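Local coordinates for protein ATP synthase subunit s, mitochondrial (Bos taurus, PDB 3DZE) that helps regulate mitochondrial ATP synthase, being necessary for its proton conduction and blocking a proton leak through an alternative exit pathway, at residues A[90-95]-A[117-122]; A[97-102]-A[124-129]. The protein carries 1 engineered substitution. One frame throughout, in Å; residues are numbered along the deposited sequence.

Interaction 1 of 2, residues A[90-95]-A[117-122]; sequences IRLCKC and LEMEII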
loop_
_atom_site.group_PDB
_atom_site.type_symbol
_atom_site.label_atom_id
_atom_site.label_comp_id
_atom_site.label_asym_id
_atom_site.label_seq_id
_atom_site.Cartn_x
_atom_site.Cartn_y
_atom_site.Cartn_z
ATOM N N ILE A 90 3.560 -4.539 1.728
ATOM C CA ILE A 90 2.607 -3.484 2.132
ATOM C C ILE A 90 1.657 -4.048 3.135
ATOM O O ILE A 90 1.019 -5.063 2.930
ATOM C CB ILE A 90 1.827 -2.976 0.896
ATOM C CG1 ILE A 90 2.753 -2.364 -0.146
ATOM C CG2 ILE A 90 0.792 -1.915 1.365
ATOM C CD1 ILE A 90 2.036 -1.924 -1.449
ATOM N N ARG A 91 1.519 -3.324 4.257
ATOM C CA ARG A 91 0.472 -3.551 5.255
ATOM C C ARG A 91 -0.426 -2.361 5.298
ATOM O O ARG A 91 0.042 -1.233 5.477
ATOM C CB ARG A 91 1.136 -3.787 6.599
ATOM C CG ARG A 91 0.169 -3.743 7.744
ATOM C CD ARG A 91 1.028 -4.044 8.991
ATOM N NE ARG A 91 0.248 -4.425 10.067
ATOM C CZ ARG A 91 -0.049 -5.754 10.533
ATOM N NH1 ARG A 91 0.082 -6.906 9.769
ATOM N NH2 ARG A 91 -0.649 -5.756 11.624
ATOM N N LEU A 92 -1.715 -2.638 5.183
ATOM C CA LEU A 92 -2.795 -1.658 5.317
ATOM C C LEU A 92 -3.627 -2.118 6.486
ATOM O O LEU A 92 -4.277 -3.138 6.425
ATOM C CB LEU A 92 -3.649 -1.589 4.042
ATOM C CG LEU A 92 -2.882 -1.318 2.749
ATOM C CD1 LEU A 92 -3.831 -1.361 1.532
ATOM C CD2 LEU A 92 -2.097 0.005 2.807
ATOM N N CYS A 93 -3.589 -1.364 7.581
ATOM C CA CYS A 93 -4.261 -1.752 8.830
ATOM C C CYS A 93 -5.029 -0.566 9.377
ATOM O O CYS A 93 -4.445 0.482 9.615
ATOM C CB CYS A 93 -3.235 -2.269 9.819
ATOM S SG CYS A 93 -3.948 -2.756 11.426
ATOM N N LYS A 94 -6.335 -0.700 9.567
ATOM C CA LYS A 94 -7.110 0.402 10.139
ATOM C C LYS A 94 -6.879 1.644 9.300
ATOM O O LYS A 94 -6.710 2.753 9.787
ATOM C CB LYS A 94 -6.763 0.656 11.594
ATOM C CG LYS A 94 -7.205 -0.487 12.478
ATOM C CD LYS A 94 -6.768 -0.278 13.984
ATOM C CE LYS A 94 -5.372 -0.636 14.263
ATOM N NZ LYS A 94 -5.033 -0.652 15.735
ATOM N N CYS A 95 -6.949 1.452 7.948
ATOM C CA CYS A 95 -6.947 2.543 6.987
ATOM C C CYS A 95 -8.369 2.766 6.572
ATOM O O CYS A 95 -8.934 2.116 5.669
ATOM C CB CYS A 95 -6.063 2.186 5.787
ATOM S SG CYS A 95 -4.297 2.143 6.160
ATOM N N LEU A 117 5.703 -8.864 -3.050
ATOM C CA LEU A 117 5.817 -10.201 -2.476
ATOM C C LEU A 117 4.843 -10.496 -1.383
ATOM O O LEU A 117 4.432 -11.631 -1.189
ATOM C CB LEU A 117 7.231 -10.474 -1.929
ATOM C CG LEU A 117 8.367 -10.227 -2.968
ATOM C CD1 LEU A 117 9.710 -10.462 -2.244
ATOM C CD2 LEU A 117 8.191 -11.175 -4.161
ATOM N N GLU A 118 4.487 -9.504 -0.578
ATOM C CA GLU A 118 3.678 -9.712 0.626
ATOM C C GLU A 118 2.732 -8.552 0.807
ATOM O O GLU A 118 3.113 -7.381 0.735
ATOM C CB GLU A 118 4.643 -9.768 1.829
ATOM C CG GLU A 118 4.045 -9.629 3.152
ATOM C CD GLU A 118 5.054 -9.555 4.314
ATOM O OE1 GLU A 118 5.893 -10.493 4.371
ATOM O OE2 GLU A 118 4.955 -8.625 5.118
ATOM N N MET A 119 1.473 -8.881 1.090
ATOM C CA MET A 119 0.468 -7.853 1.402
ATOM C C MET A 119 -0.383 -8.303 2.541
ATOM O O MET A 119 -0.726 -9.459 2.686
ATOM C CB MET A 119 -0.317 -7.545 0.172
ATOM C CG MET A 119 -1.113 -6.219 0.337
ATOM S SD MET A 119 -1.665 -5.622 -1.217
ATOM C CE MET A 119 -2.400 -4.069 -0.673
ATOM N N GLU A 120 -0.779 -7.314 3.373
ATOM C CA GLU A 120 -1.609 -7.550 4.544
ATOM C C GLU A 120 -2.671 -6.452 4.556
ATOM O O GLU A 120 -2.338 -5.276 4.429
ATOM C CB GLU A 120 -0.781 -7.481 5.788
ATOM C CG GLU A 120 0.436 -8.426 5.834
ATOM C CD GLU A 120 1.209 -8.202 7.069
ATOM O OE1 GLU A 120 1.876 -7.194 7.237
ATOM O OE2 GLU A 120 1.066 -8.990 7.997
ATOM N N ILE A 121 -3.927 -6.862 4.718
ATOM C CA ILE A 121 -5.046 -5.921 4.746
ATOM C C ILE A 121 -5.912 -6.293 5.926
ATOM O O ILE A 121 -6.483 -7.396 5.971
ATOM C CB ILE A 121 -5.846 -5.933 3.451
ATOM C CG1 ILE A 121 -4.980 -5.729 2.241
ATOM C CG2 ILE A 121 -6.948 -4.844 3.525
ATOM C CD1 ILE A 121 -5.648 -5.857 0.932
ATOM N N ILE A 122 -5.951 -5.392 6.922
ATOM C CA ILE A 122 -6.500 -5.702 8.250
ATOM C C ILE A 122 -7.403 -4.568 8.687
ATOM O O ILE A 122 -6.977 -3.394 8.733
ATOM C CB ILE A 122 -5.364 -5.857 9.277
ATOM C CG1 ILE A 122 -4.338 -6.915 8.838
ATOM C CG2 ILE A 122 -5.950 -6.154 10.667
ATOM C CD1 ILE A 122 -2.988 -6.624 9.199
#

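Interaction 2 of 2, residues A[97-102]-A[124-129]; sequences YIEDGC and CGNVTD. With CD (cadmium ion), chain C.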
loop_
_atom_site.group_PDB
_atom_site.type_symbol
_atom_site.label_atom_id
_atom_site.label_comp_id
_atom_site.label_asym_id
_atom_site.label_seq_id
_atom_site.Cartn_x
_atom_site.Cartn_y
_atom_site.Cartn_z
ATOM N N TYR A 97 -10.143 5.053 5.201
ATOM C CA TYR A 97 -10.553 5.715 3.979
ATOM C C TYR A 97 -10.293 4.882 2.764
ATOM O O TYR A 97 -10.740 5.220 1.675
ATOM C CB TYR A 97 -9.820 7.061 3.834
ATOM C CG TYR A 97 -10.016 7.986 4.968
ATOM C CD1 TYR A 97 -11.030 8.820 4.891
ATOM C CD2 TYR A 97 -9.172 8.101 6.020
ATOM C CE1 TYR A 97 -11.331 9.696 5.986
ATOM C CE2 TYR A 97 -9.401 8.984 7.073
ATOM C CZ TYR A 97 -10.463 9.736 6.995
ATOM O OH TYR A 97 -10.748 10.663 8.085
ATOM N N ILE A 98 -9.535 3.775 2.845
ATOM C CA ILE A 98 -9.222 2.882 1.714
ATOM C C ILE A 98 -10.521 2.240 1.234
ATOM O O ILE A 98 -11.394 1.882 2.048
ATOM C CB ILE A 98 -8.145 1.778 2.110
ATOM C CG1 ILE A 98 -6.804 2.484 2.355
ATOM C CG2 ILE A 98 -8.014 0.526 1.100
ATOM C CD1 ILE A 98 -5.578 1.757 2.455
ATOM N N GLU A 99 -10.623 2.015 -0.040
ATOM C CA GLU A 99 -11.742 1.335 -0.644
ATOM C C GLU A 99 -11.227 0.441 -1.763
ATOM O O GLU A 99 -10.045 0.443 -2.122
ATOM C CB GLU A 99 -12.763 2.338 -1.140
ATOM C CG GLU A 99 -13.212 3.427 -0.360
ATOM C CD GLU A 99 -14.102 4.407 -1.026
ATOM O OE1 GLU A 99 -14.354 4.253 -2.236
ATOM O OE2 GLU A 99 -14.519 5.381 -0.354
ATOM N N ASP A 100 -12.144 -0.278 -2.385
ATOM C CA ASP A 100 -11.785 -1.167 -3.480
ATOM C C ASP A 100 -11.029 -0.458 -4.589
ATOM O O ASP A 100 -10.111 -1.006 -5.191
ATOM C CB ASP A 100 -13.032 -1.823 -4.055
ATOM C CG ASP A 100 -13.659 -2.838 -3.164
ATOM O OD1 ASP A 100 -13.002 -3.353 -2.239
ATOM O OD2 ASP A 100 -14.887 -3.141 -3.416
ATOM N N GLY A 101 -11.439 0.767 -4.895
ATOM C CA GLY A 101 -10.769 1.548 -5.927
ATOM C C GLY A 101 -9.313 1.819 -5.618
ATOM O O GLY A 101 -8.489 1.893 -6.543
ATOM N N CYS A 102 -8.944 1.904 -4.361
ATOM C CA CYS A 102 -7.558 2.079 -3.944
ATOM C C CYS A 102 -6.744 0.826 -4.302
ATOM O O CYS A 102 -5.636 0.890 -4.817
ATOM C CB CYS A 102 -7.453 2.366 -2.472
ATOM S SG CYS A 102 -8.376 3.829 -1.867
ATOM N N CYS A 124 -9.814 -2.780 7.478
ATOM C CA CYS A 124 -10.112 -1.704 6.528
ATOM C C CYS A 124 -11.548 -1.949 6.109
ATOM O O CYS A 124 -11.835 -2.776 5.228
ATOM C CB CYS A 124 -9.193 -1.737 5.358
ATOM S SG CYS A 124 -7.428 -1.392 5.817
ATOM N N GLY A 125 -12.494 -1.313 6.784
ATOM C CA GLY A 125 -13.881 -1.699 6.733
ATOM C C GLY A 125 -14.576 -1.586 5.423
ATOM O O GLY A 125 -15.571 -2.262 5.221
ATOM N N ASN A 126 -14.101 -0.767 4.483
ATOM C CA ASN A 126 -14.770 -0.641 3.208
ATOM C C ASN A 126 -14.409 -1.733 2.224
ATOM O O ASN A 126 -15.117 -1.925 1.224
ATOM C CB ASN A 126 -14.438 0.668 2.538
ATOM C CG ASN A 126 -14.931 1.857 3.178
ATOM O OD1 ASN A 126 -14.136 2.888 3.281
ATOM N ND2 ASN A 126 -16.126 1.897 3.622
ATOM N N VAL A 127 -13.301 -2.472 2.437
ATOM C CA VAL A 127 -12.827 -3.367 1.392
ATOM C C VAL A 127 -13.788 -4.506 1.206
ATOM O O VAL A 127 -14.271 -5.121 2.139
ATOM C CB VAL A 127 -11.401 -3.892 1.817
ATOM C CG1 VAL A 127 -10.973 -5.033 0.888
ATOM C CG2 VAL A 127 -10.397 -2.707 1.785
ATOM N N THR A 128 -14.033 -4.815 -0.055
ATOM C CA THR A 128 -14.910 -5.925 -0.404
ATOM C C THR A 128 -14.164 -6.947 -1.255
ATOM O O THR A 128 -13.003 -6.800 -1.619
ATOM C CB THR A 128 -16.196 -5.465 -1.147
ATOM O OG1 THR A 128 -15.924 -5.363 -2.578
ATOM C CG2 THR A 128 -16.778 -4.220 -0.581
ATOM N N ASP A 129 -14.895 -8.002 -1.613
ATOM C CA ASP A 129 -14.343 -9.050 -2.477
ATOM C C ASP A 129 -13.779 -8.456 -3.737
ATOM O O ASP A 129 -12.758 -9.013 -4.254
ATOM C CB ASP A 129 -15.460 -10.113 -2.798
ATOM C CG ASP A 129 -16.158 -10.655 -1.590
ATOM O OD1 ASP A 129 -16.993 -9.902 -0.978
ATOM O OD2 ASP A 129 -15.841 -11.737 -1.175
HETATM CD CD CD C . -10.109 4.569 -3.593
HETATM O O HOH W 1 -11.494 0.793 4.558
HETATM O O HOH W 2 -14.574 -0.639 -1.128
HETATM O O HOH W 3 -11.335 6.568 -2.683
HETATM O O HOH W 4 -11.843 3.359 -3.738
HETATM O O HOH W 5 -9.595 5.207 -5.839
#

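Interaction 1 of 2, residues A[90-95]-A[117-122]
Arg91, in the conformer described here, reaches over the parallel neighbour of its strand and sets NH1 against the carboxylate of Glu120, 2.9 Å from OE2. This salt bridge also carries a hydrogen bond from NH1 to OE1, in the guanidinium plane at the donor but from above the carboxylate plane at the acceptor; the two planes stand 53° apart. With CG anti to its backbone N (chi1 168°) and the chain extended as far as NE, Arg91 brings its guanidinium to Ile122, whose CD1 lies over one face, offset toward the rim; the closeness is doubtful, since Arg91 has a second conformer. On the same face of the sheet Cys93 SG touches Ile122 CG2 at 4.0 Å. Strands 90-93 and 118-122 are inner strands of the parallel part of the leucine-rich repeat sheet, where the backbone takes care of its own polar atoms. Leu92 is gripped twice, its N giving a nearly straight bond to Glu120 O (2.8 Å, 173°) and its O receiving Ile122 N. Ile90 likewise donates to Glu118 O and accepts from Glu120 N, while Lys94 N closes the series on Ile122 O at 2.9 Å. The amide and carbonyl of Arg91 and Cys93 turn instead to strand 63-69 and Asp70. On the helix-covered face, Met119 CE meets Leu92 CD1 at 3.8 Å, and Leu103 of helix 100-107 packs on both residues.

Interaction 2 of 2, residues A[97-102]-A[124-129]
Ile98, in the conformer described here, lays its CG2 beside CG2 of Val127, 4.1 Å away, the two branched side chains lying alongside and pointing the same way. Beyond this apolar patch, the carboxylate of Asp100 grips Thr128 in a two-pronged bond. OD1 takes the backbone N of Thr128 through its syn lone pair, at 2.8 Å and almost straight (173°), while OD2 accepts the hydroxyl OG1 at 2.6 Å, also on its syn side and 17° out of the carboxylate plane. With both oxygens engaged, the carboxylate is fixed in rotation. OG1 sits between the backbone N and carbonyl carbon of Thr128 (chi1 86°), a position from which it also caps Lys130 N at the start of helix 129-134. A leucine at Asp100 would probably leave both Thr128 N and OG1 without this acceptor and let the threonine side chain turn more freely. Two waters stitch the backbones together: one donates to Ile98 O and accepts from Asn126 N, the other accepts from Asp100 N and donates to Asn126 O at 2.7 Å. Asn126 belongs to a type I turn, Cys124 to Val127, and its CB lies 3.3 Å from Ile98 O. On the 97-102 side, Cys102 SG binds a cadmium ion at 2.6 Å, with three waters as further ligands, and accepts a hydrogen bond from Glu99 N. Glu99 and Thr128 both hold N-cap positions in this chain, where the strand-to-helix loops of successive leucine-rich repeats stack on each other.

The two interactions lie side by side in the leucine-rich repeat domain, their centres about 12 Å apart. Along the chain their segments alternate: strand 90-93 leads to segment 97-102, which runs into helix 100-107, then strand 118-122 leads to segment 124-129, which runs into helix 129-134. Interaction 1 joins neighbouring strands within the sheet, and interaction 2 joins the loops and helix starts that follow them, nearer the surface. Cys124 SG packs on Leu92 O at 3.7 Å and connects the two; in the Ile98 conformer described here, its CD1 also touches Leu92 CD1. Successive turns are matched both in the sheet and where the chain bends toward its helix, giving the curved, repetitive body of the protein.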